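Local coordinates for protein ulvan Lyase-PL25 (Pseudoalteromonas sp. PLSV, PDB 5UAM) that cleaves ulvan, the sulfated rhamnose- and uronic-acid-containing polysaccharide of green seaweed cell walls, as a polysaccharide lyase of family PL25, at residues P60-Y65 / K94-H99; K139-K144 / S150-L155; G182-D187 / S220-A225; V430-K433 / I439-Y442. All coordinates share one frame; numbering follows the deposited sequence. Where two conformers were deposited one is given.

Contact 1: P60-Y65 / K94-H99; sequences PKEDPY and KKFDNH. With PO4 (phosphate ion), chain E.
One carboxylate, that of E62, grips two consecutive backbone amides of the facing loop, and it carries nearly the whole contact. OE2 takes the N-H of D97 and OE1 that of N98 (E62 OE1 to N98 N 2.8 Å), both bonds almost straight at 172°. Neither donor lies in the carboxylate plane: D97 N comes from the syn side of OE2 but 31° out of it, and N98 N meets OE1 from above. The extended E62 chain reaches across from its turn, with CG 3.8 Å from F96 CD1 and OE2 at the edge of the F96 ring. A water bridges E62 OE2 and K95 O. The turn leads into strand 64-70 of one antiparallel propeller sheet, while 94-99 belongs to the loop before strand 103-106 of the next, so E62 joins neighbouring blades beside the active site. Replacing E62 with an alanine would probably leave the N-H groups of D97 and N98 without their acceptor and the loop freer to shift. Next to these amides D97 OD1 accepts from H99 N in an Asx turn, and H99 ND1 donates to D97 O at 3.0 Å. D97 OD2 is held by H119 and H135. H99, the probable proton donor, thus has ND1 engaged while NE2 points at a phosphate ion, 2.5 Å from H99 NE2 to PO4 O3.

Contact 2: K139-K144 / S150-L155; sequences KHAVSK and SQWEDL
V142 and E153 face each other as the hydrogen-bonded pair of this antiparallel ladder, linked by V142 N to E153 O and E153 N to V142 O, both 2.9 Å. L155 N to H140 O and K144 N to Q151 O extend the ladder at its two ends. On the face of V142 and E153 the side chains run side by side, V142 CG1 lying 3.5 Å from E153 CG. With E153 CG set between its backbone N and carbonyl carbon (chi1 64°), the chain stays alongside V142, and a water joins E153 OE2 to S143 O. In the conformer described, L155 CG packs on V142 CG1, and L155 CD1 sits over the H140 ring in a CH-pi contact, 4.0 Å from the centroid. At the other end W152 folds its indole back against the partner strand, CE3 3.4 Å from V142 C and near A141 CB, with S143 CB over the six-membered ring and I112 and I114 touching it. A glycine in place of W152 would probably take the ring from S143 and leave a gap beside A141 and strand 112-116. K144 stretches across Q151 at about a right angle, its NZ sharing a water with Q151 OE1. Farther out, I149 O holds the indole N-H, N157 and H113 fix the two nitrogens of H140, and F115 stacks on its ring. Strand 112-116 flanks 139-143 on its other side, which makes this pair the closing beta hairpin of a four-stranded antiparallel propeller blade.

Contact 3: G182-D187 / S220-A225; sequences GAHRSD and SWYAWA. With ZN (zinc ion), chain D; PO4 (phosphate ion), chain E; EDO (1,2-ethanediol), chain J.
The zinc site and the probable substrate-binding cleft of the propeller meet at H184, which serves both with opposite nitrogens of one imidazole. H184 ND1 binds the zinc ion at 2.1 Å, and H240, C242 and H254 complete the coordination. NE2 donates to the phosphate ion, 2.5 Å from H184 NE2 to PO4 O1, in a bond of 166° that runs in the ring plane. From strand 217-227 Y222 brings its hydroxyl over a face of the same ring. H184 NE2 and Y222 OH are 3.4 Å apart at a poor angle for a bond, and the phenol instead donates to PO4 O2, 2.6 Å from Y222 OH. This second oxygen lies at the edge of the tyrosine ring. The H184 backbone is tied to the strand as well: S220 OG donates to H184 O at 2.7 Å, tilted 31° from the carbonyl plane. Its hydroxyl is turned to the loop because OG stands opposite the backbone N (chi1 -175°). A water links W221 N and S186 O. Within the loop, S186 OG donates to A183 O. H99, H119 and R180 also bond the phosphate, which probably marks where an acidic group of the sugar chain binds, in keeping with H184 and Y222 being probable substrate-binding residues. Zinc on ND1 would be expected to polarise the ring and keep NE2 as a donor toward such an anion.

Contact 4: V430-K433 / I439-Y442; sequences VAEK and IKMY
Strands 428-433 and 439-444 form the beta hairpin at the middle of a four-stranded antiparallel propeller sheet, whose outer strands are 412-415 and 30-33. V430 and Y442 form a hydrogen-bonded pair, with V430 N to Y442 O at 2.9 Å and Y442 N to V430 O at 2.8 Å. E432 N adds a nearly straight bond to K440 O, 3.0 Å long. The sheet thus joins chain from near the N terminus, strand 30-33, to the C-terminal hairpin, the ring closure familiar in beta-propellers. On one face A431 CB touches both I439 CG2 and M441 SD, each 3.8 Å away. M441 arrives there because its chain bends at chi2 and chi3, bringing the thioether back over the alanine, while P37 covers A431 and I439. On the opposite face Y442 lies along the sheet toward E432, flanked by L406 and K408. In the conformer described, K433 NZ bonds N36, a probable substrate-binding residue. A water spans E432 O and K440 N. E432 extends its chain fully from a CG anti to N (chi1 178°), so that OE1 accepts from the phenol: Y442 OH lies 2.6 Å from E432 OE1, above the carboxylate plane, with that plane and the ring 63° apart.

From the N terminus the four contacts follow in series, none nested in or crossing another. Contact 1 closes a 28-residue loop, bridging the turn that leads into strand 64-70 to the loop before the next propeller sheet. Contact 2 is a hairpin with five residues between its segments, at the edge of that next sheet. Contact 3 spans 32 residues and ties the loop after strand 175-180 to strand 217-227 within the large curled sheet. Contact 4 is another short hairpin, in the sheet that takes in strand 30-33 from the start of the chain. Contacts 1 and 3, with centres about 20 Å apart, share the phosphate ion, whereas contacts 3 and 4 lie on opposite sides of the chain's centre.

Contact 1: P60-Y65 / K94-H99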
loop_
_atom_site.group_PDB
_atom_site.type_symbol
_atom_site.label_atom_id
_atom_site.label_comp_id
_atom_site.label_asym_id
_atom_site.label_seq_id
_atom_site.Cartn_x
_atom_site.Cartn_y
_atom_site.Cartn_z
ATOM N N PRO A 60 18.439 -1.652 -5.334
ATOM C CA PRO A 60 19.170 -2.860 -5.724
ATOM C C PRO A 60 19.049 -3.969 -4.690
ATOM O O PRO A 60 19.033 -3.726 -3.474
ATOM C CB PRO A 60 20.613 -2.367 -5.860
ATOM C CG PRO A 60 20.456 -0.920 -6.256
ATOM C CD PRO A 60 19.258 -0.440 -5.471
ATOM N N LYS A 61 18.950 -5.198 -5.193
ATOM C CA LYS A 61 18.791 -6.398 -4.383
ATOM C C LYS A 61 17.548 -6.313 -3.504
ATOM O O LYS A 61 17.450 -6.983 -2.464
ATOM C CB LYS A 61 20.062 -6.719 -3.580
ATOM C CG LYS A 61 21.328 -6.861 -4.457
ATOM C CD LYS A 61 22.496 -7.393 -3.644
ATOM N N GLU A 62 16.568 -5.512 -3.926
ATOM C CA GLU A 62 15.313 -5.311 -3.207
ATOM C C GLU A 62 15.529 -4.714 -1.813
ATOM O O GLU A 62 14.628 -4.748 -0.960
ATOM C CB GLU A 62 14.458 -6.589 -3.159
ATOM C CG GLU A 62 14.237 -7.209 -4.541
ATOM C CD GLU A 62 13.158 -8.270 -4.599
ATOM O OE1 GLU A 62 12.083 -8.071 -3.996
ATOM O OE2 GLU A 62 13.390 -9.273 -5.305
ATOM N N ASP A 63 16.699 -4.122 -1.583
ATOM C CA ASP A 63 16.949 -3.502 -0.289
ATOM C C ASP A 63 16.210 -2.165 -0.211
ATOM O O ASP A 63 15.990 -1.503 -1.232
ATOM C CB ASP A 63 18.451 -3.266 -0.090
ATOM C CG ASP A 63 19.263 -4.548 0.026
ATOM O OD1 ASP A 63 18.687 -5.581 0.444
ATOM O OD2 ASP A 63 20.482 -4.507 -0.296
ATOM N N PRO A 64 15.816 -1.749 0.992
ATOM C CA PRO A 64 15.104 -0.478 1.143
ATOM C C PRO A 64 16.082 0.687 1.104
ATOM O O PRO A 64 17.115 0.665 1.779
ATOM C CB PRO A 64 14.455 -0.606 2.527
ATOM C CG PRO A 64 15.384 -1.483 3.268
ATOM C CD PRO A 64 15.874 -2.496 2.261
ATOM N N TYR A 65 15.719 1.714 0.331
ATOM C CA TYR A 65 16.491 2.945 0.247
ATOM C C TYR A 65 15.629 4.126 0.674
ATOM O O TYR A 65 14.412 4.158 0.434
ATOM C CB TYR A 65 17.021 3.171 -1.179
ATOM C CG TYR A 65 18.217 2.305 -1.476
ATOM C CD1 TYR A 65 18.067 0.940 -1.718
ATOM C CD2 TYR A 65 19.509 2.821 -1.431
ATOM C CE1 TYR A 65 19.150 0.121 -1.946
ATOM C CE2 TYR A 65 20.615 2.003 -1.655
ATOM C CZ TYR A 65 20.427 0.653 -1.923
ATOM O OH TYR A 65 21.530 -0.154 -2.138
ATOM N N LYS A 94 11.437 -16.077 -9.283
ATOM C CA LYS A 94 11.145 -14.827 -9.975
ATOM C C LYS A 94 12.292 -13.846 -9.765
ATOM O O LYS A 94 12.859 -13.762 -8.670
ATOM C CB LYS A 94 9.836 -14.245 -9.436
ATOM C CG LYS A 94 9.286 -13.089 -10.243
ATOM C CD LYS A 94 7.823 -12.825 -9.887
ATOM C CE LYS A 94 7.270 -11.611 -10.642
ATOM N NZ LYS A 94 8.007 -10.342 -10.341
ATOM N N LYS A 95 12.648 -13.102 -10.819
ATOM C CA LYS A 95 13.809 -12.222 -10.726
ATOM C C LYS A 95 13.658 -11.236 -9.575
ATOM O O LYS A 95 14.576 -11.077 -8.758
ATOM C CB LYS A 95 14.065 -11.479 -12.035
ATOM C CG LYS A 95 15.349 -10.659 -12.001
ATOM C CD LYS A 95 15.637 -9.955 -13.328
ATOM C CE LYS A 95 16.847 -9.019 -13.213
ATOM N NZ LYS A 95 16.972 -8.061 -14.367
ATOM N N PHE A 96 12.513 -10.550 -9.498
ATOM C CA PHE A 96 12.239 -9.612 -8.413
ATOM C C PHE A 96 10.915 -9.961 -7.751
ATOM O O PHE A 96 9.909 -10.193 -8.428
ATOM C CB PHE A 96 12.218 -8.155 -8.886
ATOM C CG PHE A 96 13.572 -7.647 -9.301
ATOM C CD1 PHE A 96 14.575 -7.467 -8.361
ATOM C CD2 PHE A 96 13.859 -7.396 -10.629
ATOM C CE1 PHE A 96 15.829 -7.048 -8.736
ATOM C CE2 PHE A 96 15.118 -6.961 -11.002
ATOM C CZ PHE A 96 16.095 -6.784 -10.056
ATOM N N ASP A 97 10.929 -9.997 -6.422
ATOM C CA ASP A 97 9.766 -10.397 -5.645
ATOM C C ASP A 97 8.839 -9.218 -5.374
ATOM O O ASP A 97 7.629 -9.320 -5.609
ATOM C CB ASP A 97 10.225 -11.040 -4.333
ATOM C CG ASP A 97 9.066 -11.439 -3.449
ATOM O OD1 ASP A 97 8.357 -10.543 -2.958
ATOM O OD2 ASP A 97 8.881 -12.661 -3.252
ATOM N N ASN A 98 9.394 -8.102 -4.906
ATOM C CA ASN A 98 8.743 -6.808 -4.728
ATOM C C ASN A 98 7.888 -6.705 -3.481
ATOM O O ASN A 98 7.470 -5.593 -3.140
ATOM C CB ASN A 98 7.889 -6.380 -5.933
ATOM C CG ASN A 98 8.655 -6.364 -7.213
ATOM O OD1 ASN A 98 9.753 -5.805 -7.283
ATOM N ND2 ASN A 98 8.111 -7.001 -8.230
ATOM N N HIS A 99 7.617 -7.787 -2.766
ATOM C CA HIS A 99 6.658 -7.697 -1.673
ATOM C C HIS A 99 7.235 -7.098 -0.401
ATOM O O HIS A 99 6.470 -6.825 0.546
ATOM C CB HIS A 99 6.091 -9.065 -1.354
ATOM C CG HIS A 99 5.127 -9.571 -2.366
ATOM N ND1 HIS A 99 5.498 -9.904 -3.652
ATOM C CD2 HIS A 99 3.795 -9.797 -2.286
ATOM C CE1 HIS A 99 4.436 -10.326 -4.317
ATOM N NE2 HIS A 99 3.390 -10.283 -3.507
HETATM P P PO4 E . 0.772 -12.571 -2.931
HETATM O O1 PO4 E . 0.499 -13.770 -3.817
HETATM O O2 PO4 E . -0.447 -12.184 -2.198
HETATM O O3 PO4 E . 1.186 -11.467 -3.875
HETATM O O4 PO4 E . 1.871 -12.959 -1.947
HETATM O O HOH W 1 15.699 -10.238 -6.442
#

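Contact 2: K139-K144 / S150-L155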
loop_
_atom_site.group_PDB
_atom_site.type_symbol
_atom_site.label_atom_id
_atom_site.label_comp_id
_atom_site.label_asym_id
_atom_site.label_seq_id
_atom_site.Cartn_x
_atom_site.Cartn_y
_atom_site.Cartn_z
ATOM N N LYS A 139 11.127 -7.661 8.237
ATOM C CA LYS A 139 12.214 -7.021 8.971
ATOM C C LYS A 139 11.848 -5.595 9.351
ATOM O O LYS A 139 10.926 -4.982 8.812
ATOM C CB LYS A 139 13.500 -7.013 8.151
ATOM C CG LYS A 139 14.119 -8.384 7.999
ATOM C CD LYS A 139 15.234 -8.391 6.953
ATOM C CE LYS A 139 15.878 -9.752 6.854
ATOM N NZ LYS A 139 16.726 -10.037 8.066
ATOM N N HIS A 140 12.621 -5.059 10.299
ATOM C CA HIS A 140 12.344 -3.747 10.869
ATOM C C HIS A 140 13.687 -3.111 11.181
ATOM O O HIS A 140 14.451 -3.644 11.995
ATOM C CB HIS A 140 11.507 -3.911 12.131
ATOM C CG HIS A 140 11.261 -2.656 12.909
ATOM N ND1 HIS A 140 10.840 -2.687 14.226
ATOM C CD2 HIS A 140 11.368 -1.351 12.575
ATOM C CE1 HIS A 140 10.696 -1.449 14.664
ATOM N NE2 HIS A 140 11.009 -0.624 13.682
ATOM N N ALA A 141 13.982 -1.996 10.528
ATOM C CA ALA A 141 15.179 -1.217 10.772
ATOM C C ALA A 141 14.792 0.123 11.371
ATOM O O ALA A 141 13.690 0.635 11.161
ATOM C CB ALA A 141 15.954 -0.992 9.478
ATOM N N VAL A 142 15.722 0.722 12.110
ATOM C CA VAL A 142 15.465 2.028 12.710
ATOM C C VAL A 142 16.704 2.898 12.550
ATOM O O VAL A 142 17.841 2.417 12.590
ATOM C CB VAL A 142 15.051 1.902 14.193
ATOM C CG1 VAL A 142 16.188 1.397 15.031
ATOM C CG2 VAL A 142 14.524 3.243 14.718
ATOM N N SER A 143 16.484 4.194 12.370
ATOM C CA SER A 143 17.626 5.094 12.274
ATOM C C SER A 143 18.398 5.105 13.590
ATOM O O SER A 143 17.820 4.958 14.670
ATOM C CB SER A 143 17.176 6.501 11.879
ATOM O OG SER A 143 16.370 7.122 12.862
ATOM N N LYS A 144 19.728 5.251 13.496
ATOM C CA LYS A 144 20.548 5.265 14.708
ATOM C C LYS A 144 20.345 6.540 15.506
ATOM O O LYS A 144 20.518 6.536 16.736
ATOM C CB LYS A 144 22.015 5.104 14.352
ATOM C CG LYS A 144 22.322 3.715 13.892
ATOM C CD LYS A 144 23.806 3.469 13.886
ATOM C CE LYS A 144 24.102 2.018 13.574
ATOM N NZ LYS A 144 25.568 1.746 13.690
ATOM N N SER A 150 20.939 8.617 7.487
ATOM C CA SER A 150 22.190 8.099 6.932
ATOM C C SER A 150 22.682 6.813 7.584
ATOM O O SER A 150 23.536 6.133 6.996
ATOM C CB SER A 150 23.291 9.165 6.994
ATOM O OG SER A 150 23.699 9.433 8.327
ATOM N N GLN A 151 22.213 6.460 8.778
ATOM C CA GLN A 151 22.743 5.304 9.496
ATOM C C GLN A 151 21.607 4.549 10.165
ATOM O O GLN A 151 20.702 5.162 10.742
ATOM C CB GLN A 151 23.759 5.717 10.578
ATOM C CG GLN A 151 24.948 6.495 10.099
ATOM C CD GLN A 151 25.840 6.909 11.278
ATOM O OE1 GLN A 151 25.886 6.223 12.303
ATOM N NE2 GLN A 151 26.511 8.047 11.152
ATOM N N TRP A 152 21.678 3.216 10.099
ATOM C CA TRP A 152 20.569 2.336 10.437
ATOM C C TRP A 152 21.028 1.178 11.311
ATOM O O TRP A 152 22.183 0.744 11.253
ATOM C CB TRP A 152 19.944 1.782 9.130
ATOM C CG TRP A 152 19.377 2.923 8.371
ATOM C CD1 TRP A 152 20.043 3.759 7.513
ATOM C CD2 TRP A 152 18.061 3.422 8.484
ATOM N NE1 TRP A 152 19.189 4.745 7.074
ATOM C CE2 TRP A 152 17.967 4.561 7.665
ATOM C CE3 TRP A 152 16.926 3.005 9.183
ATOM C CZ2 TRP A 152 16.794 5.302 7.564
ATOM C CZ3 TRP A 152 15.760 3.736 9.064
ATOM C CH2 TRP A 152 15.710 4.879 8.257
ATOM N N GLU A 153 20.105 0.671 12.114
ATOM C CA GLU A 153 20.333 -0.556 12.851
ATOM C C GLU A 153 19.110 -1.451 12.730
ATOM O O GLU A 153 17.973 -0.990 12.574
ATOM C CB GLU A 153 20.679 -0.300 14.321
ATOM C CG GLU A 153 19.573 0.355 15.106
ATOM C CD GLU A 153 19.996 0.732 16.528
ATOM O OE1 GLU A 153 21.205 0.623 16.838
ATOM O OE2 GLU A 153 19.118 1.131 17.329
ATOM N N ASP A 154 19.373 -2.744 12.797
ATOM C CA ASP A 154 18.329 -3.741 12.728
ATOM C C ASP A 154 17.641 -3.891 14.079
ATOM O O ASP A 154 18.300 -3.978 15.127
ATOM C CB ASP A 154 18.947 -5.080 12.322
ATOM C CG ASP A 154 19.687 -5.001 11.004
ATOM O OD1 ASP A 154 19.154 -4.368 10.071
ATOM O OD2 ASP A 154 20.816 -5.542 10.897
ATOM N N LEU A 155 16.320 -3.979 14.085
ATOM C CA LEU A 155 15.624 -4.429 15.291
ATOM C C LEU A 155 15.025 -5.811 15.131
ATOM O O LEU A 155 15.071 -6.620 16.054
ATOM C CB LEU A 155 14.501 -3.457 15.675
ATOM C CG LEU A 155 14.922 -2.014 15.932
ATOM C CD1 LEU A 155 13.738 -1.207 16.443
ATOM C CD2 LEU A 155 16.077 -1.955 16.933
HETATM O O HOH W 2 18.019 3.786 17.185
HETATM O O HOH W 3 26.932 3.853 12.188
#

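Contact 3: G182-D187 / S220-A225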
loop_
_atom_site.group_PDB
_atom_site.type_symbol
_atom_site.label_atom_id
_atom_site.label_comp_id
_atom_site.label_asym_id
_atom_site.label_seq_id
_atom_site.Cartn_x
_atom_site.Cartn_y
_atom_site.Cartn_z
ATOM N N GLY A 182 1.862 -14.133 7.066
ATOM C CA GLY A 182 2.319 -15.241 6.257
ATOM C C GLY A 182 2.009 -15.032 4.793
ATOM O O GLY A 182 1.926 -13.883 4.345
ATOM N N ALA A 183 1.842 -16.137 4.069
ATOM C CA ALA A 183 1.445 -16.100 2.665
ATOM C C ALA A 183 -0.082 -16.147 2.549
ATOM O O ALA A 183 -0.772 -15.678 3.453
ATOM C CB ALA A 183 2.162 -17.220 1.912
ATOM N N HIS A 184 -0.644 -16.654 1.442
ATOM C CA HIS A 184 -2.086 -16.481 1.212
ATOM C C HIS A 184 -2.945 -16.997 2.343
ATOM O O HIS A 184 -3.980 -16.396 2.676
ATOM C CB HIS A 184 -2.529 -17.233 -0.021
ATOM C CG HIS A 184 -2.140 -16.562 -1.277
ATOM N ND1 HIS A 184 -2.775 -16.809 -2.472
ATOM C CD2 HIS A 184 -1.175 -15.654 -1.531
ATOM C CE1 HIS A 184 -2.205 -16.075 -3.415
ATOM N NE2 HIS A 184 -1.240 -15.363 -2.868
ATOM N N ARG A 185 -2.606 -18.162 2.879
ATOM C CA ARG A 185 -3.518 -18.867 3.758
ATOM C C ARG A 185 -3.155 -18.490 5.189
ATOM O O ARG A 185 -2.699 -19.299 5.999
ATOM C CB ARG A 185 -3.488 -20.362 3.463
ATOM C CG ARG A 185 -4.017 -20.624 2.056
ATOM C CD ARG A 185 -4.097 -22.094 1.693
ATOM N NE ARG A 185 -4.915 -22.267 0.501
ATOM C CZ ARG A 185 -5.335 -23.438 0.045
ATOM N NH1 ARG A 185 -5.015 -24.563 0.682
ATOM N NH2 ARG A 185 -6.086 -23.480 -1.043
ATOM N N SER A 186 -3.395 -17.208 5.477
ATOM C CA SER A 186 -2.934 -16.594 6.707
ATOM C C SER A 186 -3.931 -15.551 7.171
ATOM O O SER A 186 -4.606 -14.904 6.364
ATOM C CB SER A 186 -1.597 -15.868 6.501
ATOM O OG SER A 186 -0.607 -16.733 5.967
ATOM N N ASP A 187 -3.989 -15.368 8.481
ATOM C CA ASP A 187 -4.760 -14.256 9.017
ATOM C C ASP A 187 -4.058 -12.937 8.720
ATOM O O ASP A 187 -2.840 -12.873 8.546
ATOM C CB ASP A 187 -4.878 -14.359 10.533
ATOM C CG ASP A 187 -5.769 -15.508 11.022
ATOM O OD1 ASP A 187 -6.278 -16.354 10.240
ATOM O OD2 ASP A 187 -5.942 -15.564 12.262
ATOM N N SER A 220 -9.237 -16.069 2.163
ATOM C CA SER A 220 -8.009 -15.288 2.143
ATOM C C SER A 220 -8.393 -13.846 1.860
ATOM O O SER A 220 -9.480 -13.573 1.343
ATOM C CB SER A 220 -7.080 -15.863 1.069
ATOM O OG SER A 220 -5.813 -15.253 1.028
ATOM N N TRP A 221 -7.496 -12.916 2.204
ATOM C CA TRP A 221 -7.862 -11.502 2.209
ATOM C C TRP A 221 -6.707 -10.615 1.759
ATOM O O TRP A 221 -5.542 -10.989 1.848
ATOM C CB TRP A 221 -8.226 -11.049 3.623
ATOM C CG TRP A 221 -9.336 -11.828 4.244
ATOM C CD1 TRP A 221 -9.231 -12.890 5.130
ATOM C CD2 TRP A 221 -10.737 -11.600 4.062
ATOM N NE1 TRP A 221 -10.482 -13.316 5.492
ATOM C CE2 TRP A 221 -11.424 -12.546 4.851
ATOM C CE3 TRP A 221 -11.479 -10.681 3.312
ATOM C CZ2 TRP A 221 -12.814 -12.595 4.909
ATOM C CZ3 TRP A 221 -12.859 -10.735 3.361
ATOM C CH2 TRP A 221 -13.517 -11.684 4.153
ATOM N N TYR A 222 -7.070 -9.391 1.361
ATOM C CA TYR A 222 -6.097 -8.316 1.173
ATOM C C TYR A 222 -6.684 -7.043 1.764
ATOM O O TYR A 222 -7.809 -6.662 1.430
ATOM C CB TYR A 222 -5.793 -8.089 -0.315
ATOM C CG TYR A 222 -5.031 -9.233 -0.939
ATOM C CD1 TYR A 222 -5.717 -10.312 -1.498
ATOM C CD2 TYR A 222 -3.645 -9.258 -0.971
ATOM C CE1 TYR A 222 -5.038 -11.383 -2.052
ATOM C CE2 TYR A 222 -2.961 -10.310 -1.513
ATOM C CZ TYR A 222 -3.663 -11.375 -2.094
ATOM O OH TYR A 222 -2.988 -12.441 -2.640
ATOM N N ALA A 223 -5.928 -6.388 2.640
ATOM C CA ALA A 223 -6.440 -5.248 3.391
ATOM C C ALA A 223 -5.545 -4.032 3.213
ATOM O O ALA A 223 -4.348 -4.146 2.954
ATOM C CB ALA A 223 -6.534 -5.585 4.893
ATOM N N TRP A 224 -6.150 -2.859 3.368
ATOM C CA TRP A 224 -5.464 -1.579 3.408
ATOM C C TRP A 224 -5.978 -0.830 4.624
ATOM O O TRP A 224 -7.184 -0.532 4.725
ATOM C CB TRP A 224 -5.727 -0.779 2.138
ATOM C CG TRP A 224 -4.815 0.390 1.891
ATOM C CD1 TRP A 224 -3.689 0.395 1.112
ATOM C CD2 TRP A 224 -4.946 1.722 2.406
ATOM N NE1 TRP A 224 -3.127 1.642 1.094
ATOM C CE2 TRP A 224 -3.884 2.476 1.881
ATOM C CE3 TRP A 224 -5.868 2.356 3.247
ATOM C CZ2 TRP A 224 -3.709 3.822 2.182
ATOM C CZ3 TRP A 224 -5.679 3.694 3.535
ATOM C CH2 TRP A 224 -4.629 4.398 3.017
ATOM N N ALA A 225 -5.071 -0.542 5.549
ATOM C CA ALA A 225 -5.392 0.147 6.785
ATOM C C ALA A 225 -4.811 1.543 6.768
ATOM O O ALA A 225 -3.649 1.740 6.396
ATOM C CB ALA A 225 -4.811 -0.608 7.978
HETATM ZN ZN ZN D . -4.401 -17.993 -2.934
HETATM P P PO4 E . 0.772 -12.571 -2.931
HETATM O O1 PO4 E . 0.499 -13.770 -3.817
HETATM O O2 PO4 E . -0.447 -12.184 -2.198
HETATM O O3 PO4 E . 1.186 -11.467 -3.875
HETATM O O4 PO4 E . 1.871 -12.959 -1.947
HETATM C C1 EDO J . -5.445 -19.137 12.487
HETATM O O1 EDO J . -6.601 -18.874 11.675
HETATM C C2 EDO J . -5.423 -20.607 12.886
HETATM O O2 EDO J . -5.399 -21.414 11.702
HETATM O O HOH W 4 -5.133 -13.641 3.875
#

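Contact 4: V430-K433 / I439-Y442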
loop_
_atom_site.group_PDB
_atom_site.type_symbol
_atom_site.label_atom_id
_atom_site.label_comp_id
_atom_site.label_asym_id
_atom_site.label_seq_id
_atom_site.Cartn_x
_atom_site.Cartn_y
_atom_site.Cartn_z
ATOM N N VAL A 430 6.740 8.189 -7.494
ATOM C CA VAL A 430 6.495 7.564 -8.785
ATOM C C VAL A 430 7.783 6.888 -9.223
ATOM O O VAL A 430 8.870 7.456 -9.066
ATOM C CB VAL A 430 6.116 8.611 -9.858
ATOM C CG1 VAL A 430 5.556 7.920 -11.108
ATOM C CG2 VAL A 430 5.140 9.621 -9.321
ATOM N N ALA A 431 7.665 5.695 -9.791
ATOM C CA ALA A 431 8.790 4.968 -10.380
ATOM C C ALA A 431 8.540 4.774 -11.864
ATOM O O ALA A 431 7.492 4.269 -12.267
ATOM C CB ALA A 431 8.952 3.607 -9.691
ATOM N N GLU A 432 9.514 5.168 -12.677
ATOM C CA GLU A 432 9.405 5.105 -14.136
ATOM C C GLU A 432 9.968 3.759 -14.585
ATOM O O GLU A 432 11.162 3.609 -14.860
ATOM C CB GLU A 432 10.176 6.269 -14.760
ATOM C CG GLU A 432 10.192 6.323 -16.273
ATOM C CD GLU A 432 11.141 7.370 -16.790
ATOM O OE1 GLU A 432 11.974 7.873 -16.003
ATOM O OE2 GLU A 432 11.052 7.703 -17.974
ATOM N N LYS A 433 9.104 2.749 -14.641
ATOM C CA LYS A 433 9.529 1.408 -15.017
ATOM C C LYS A 433 9.778 1.341 -16.514
ATOM O O LYS A 433 8.864 1.558 -17.316
ATOM C CB LYS A 433 8.455 0.402 -14.630
ATOM C CG LYS A 433 8.174 0.373 -13.146
ATOM C CD LYS A 433 7.280 -0.782 -12.777
ATOM C CE LYS A 433 5.865 -0.564 -13.251
ATOM N NZ LYS A 433 4.970 -1.690 -12.853
ATOM N N ILE A 439 15.737 2.058 -12.211
ATOM C CA ILE A 439 14.478 2.762 -12.363
ATOM C C ILE A 439 14.570 4.135 -11.715
ATOM O O ILE A 439 14.958 4.269 -10.544
ATOM C CB ILE A 439 13.334 1.931 -11.749
ATOM C CG1 ILE A 439 13.154 0.643 -12.531
ATOM C CG2 ILE A 439 12.030 2.734 -11.737
ATOM C CD1 ILE A 439 12.234 -0.349 -11.891
ATOM N N LYS A 440 14.190 5.157 -12.474
ATOM C CA LYS A 440 14.202 6.529 -11.989
ATOM C C LYS A 440 13.007 6.794 -11.086
ATOM O O LYS A 440 11.870 6.387 -11.375
ATOM C CB LYS A 440 14.231 7.515 -13.152
ATOM C CG LYS A 440 15.531 7.449 -13.914
ATOM C CD LYS A 440 15.524 8.442 -15.075
ATOM C CE LYS A 440 16.822 8.422 -15.861
ATOM N NZ LYS A 440 16.951 7.185 -16.672
ATOM N N MET A 441 13.294 7.443 -9.964
ATOM C CA MET A 441 12.344 7.686 -8.886
ATOM C C MET A 441 12.042 9.175 -8.814
ATOM O O MET A 441 12.967 10.008 -8.824
ATOM C CB MET A 441 12.957 7.237 -7.570
ATOM C CG MET A 441 13.426 5.798 -7.529
ATOM S SD MET A 441 12.116 4.609 -7.893
ATOM C CE MET A 441 10.900 5.064 -6.644
ATOM N N TYR A 442 10.764 9.509 -8.701
ATOM C CA TYR A 442 10.303 10.883 -8.739
ATOM C C TYR A 442 9.409 11.182 -7.547
ATOM O O TYR A 442 8.565 10.369 -7.176
ATOM C CB TYR A 442 9.496 11.175 -9.995
ATOM C CG TYR A 442 10.213 10.932 -11.316
ATOM C CD1 TYR A 442 10.474 9.647 -11.764
ATOM C CD2 TYR A 442 10.624 11.994 -12.112
ATOM C CE1 TYR A 442 11.112 9.426 -12.991
ATOM C CE2 TYR A 442 11.259 11.780 -13.341
ATOM C CZ TYR A 442 11.515 10.492 -13.760
ATOM O OH TYR A 442 12.156 10.289 -14.965
HETATM O O HOH W 5 13.474 4.940 -15.316
#